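Local coordinates for protein carboxypeptidase A (Helicoverpa armigera, PDB 1JQG) that probably acts as a zinc-dependent metallocarboxypeptidase of the M14 family, made as a proenzyme and removing residues from the C-terminal end of peptides, at residues 190-193 with 194-197. Sequence-based numbering, arbitrary orientation.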
loop_
_atom_site.group_PDB
_atom_site.type_symbol
_atom_site.label_atom_id
_atom_site.label_comp_id
_atom_site.label_asym_id
_atom_site.label_seq_id
_atom_site.Cartn_x
_atom_site.Cartn_y
_atom_site.Cartn_z
ATOM N N ALA A 190 9.122 3.700 3.091
ATOM C CA ALA A 190 9.146 4.515 1.883
ATOM C C ALA A 190 8.635 5.927 2.122
ATOM O O ALA A 190 9.231 6.938 1.759
ATOM C CB ALA A 190 8.290 3.866 0.819
ATOM N N THR A 191 7.509 6.055 2.817
ATOM C CA THR A 191 6.902 7.337 3.135
ATOM C C THR A 191 7.672 8.064 4.215
ATOM O O THR A 191 7.675 9.283 4.390
ATOM C CB THR A 191 5.420 7.103 3.555
ATOM O OG1 THR A 191 4.552 8.185 3.245
ATOM C CG2 THR A 191 5.322 6.700 5.013
ATOM N N LEU A 192 8.395 7.331 5.053
ATOM C CA LEU A 192 9.197 7.883 6.127
ATOM C C LEU A 192 10.486 8.464 5.580
ATOM O O LEU A 192 11.174 9.362 6.097
ATOM C CB LEU A 192 9.473 6.758 7.158
ATOM C CG LEU A 192 8.823 6.866 8.554
ATOM C CD1 LEU A 192 7.426 7.395 8.479
ATOM C CD2 LEU A 192 8.878 5.511 9.228
ATOM N N TYR A 193 10.960 7.885 4.472
ATOM C CA TYR A 193 12.206 8.347 3.864
ATOM C C TYR A 193 11.946 9.685 3.214
ATOM O O TYR A 193 12.795 10.578 3.280
ATOM C CB TYR A 193 12.722 7.308 2.858
ATOM C CG TYR A 193 14.157 7.500 2.437
ATOM C CD1 TYR A 193 15.185 6.883 3.160
ATOM C CD2 TYR A 193 14.499 8.281 1.355
ATOM C CE1 TYR A 193 16.518 7.054 2.784
ATOM C CE2 TYR A 193 15.813 8.438 0.979
ATOM C CZ TYR A 193 16.816 7.839 1.701
ATOM O OH TYR A 193 18.109 8.040 1.294
ATOM N N ALA A 194 10.757 9.811 2.611
ATOM C CA ALA A 194 10.342 11.069 1.986
ATOM C C ALA A 194 10.316 12.245 2.961
ATOM O O ALA A 194 10.610 13.412 2.657
ATOM C CB ALA A 194 8.999 10.903 1.315
ATOM N N ILE A 195 9.879 12.005 4.196
ATOM C CA ILE A 195 9.917 12.984 5.276
ATOM C C ILE A 195 11.366 13.313 5.627
ATOM O O ILE A 195 11.706 14.460 5.964
ATOM C CB ILE A 195 9.181 12.430 6.518
ATOM C CG1 ILE A 195 7.682 12.304 6.230
ATOM C CG2 ILE A 195 9.398 13.308 7.718
ATOM C CD1 ILE A 195 6.844 11.635 7.301
ATOM N N HIS A 196 12.230 12.268 5.598
ATOM C CA HIS A 196 13.619 12.419 5.993
ATOM C C HIS A 196 14.365 13.307 5.017
ATOM O O HIS A 196 15.172 14.152 5.380
ATOM C CB HIS A 196 14.258 11.047 6.199
ATOM C CG HIS A 196 15.747 11.050 6.374
ATOM N ND1 HIS A 196 16.701 10.807 5.402
ATOM C CD2 HIS A 196 16.423 11.300 7.515
ATOM C CE1 HIS A 196 17.903 10.913 5.934
ATOM N NE2 HIS A 196 17.758 11.217 7.204
ATOM N N LYS A 197 14.134 13.127 3.732
ATOM C CA LYS A 197 14.814 13.957 2.714
ATOM C C LYS A 197 14.204 15.341 2.526
ATOM O O LYS A 197 14.882 16.245 2.087
ATOM C CB LYS A 197 14.846 13.274 1.340
ATOM C CG LYS A 197 15.814 12.076 1.310
ATOM C CD LYS A 197 17.209 12.697 1.395
ATOM C CE LYS A 197 18.293 11.637 1.479
ATOM N NZ LYS A 197 19.601 12.385 1.393
#
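Tyr193 meets Lys197 and His196 along one side of helix 187-200, in the alpha/beta fold of the M14 zinc carboxypeptidases. Tyr193 and Lys197 are an i, i+4 pair. Their side chains run side by side and point the same way. Lys197 CG lies 3.7 Å from Tyr193 CE2, and further out Lys197 CE comes within 3.6 Å of Tyr193 OH. The lysine bends at chi2 (-70°), which turns its chain to follow the ring outward. His196 turns its edge toward the face of the Tyr193 ring, with centroids 5.7 Å apart and planes at 50°. On another side of the helix the contact is apolar and looser, with Leu192 CD1 4.4 Å from Ile195 CD1. Beneath the side chains, His196 N donates to Leu192 O at 3.1 Å, and the bond from Ala194 N to Ala190 O is weak. Phe118 meets both aromatic rings, and Phe407 of helix 402-421 also touches Tyr193. Thr191, Ala194 and Ile195 pack on the central sheet. Lys197 NZ forms a salt bridge with Asp201 OD1. Replacing Tyr193 by an alanine is likely to take from His196 the ring face its edge meets within the helix, and to open a gap beside CG and CE of Lys197. The lysine backbone is held too: Lys197 N donates to Tyr193 O at 2.9 Å, with a C=O...N angle of 163°.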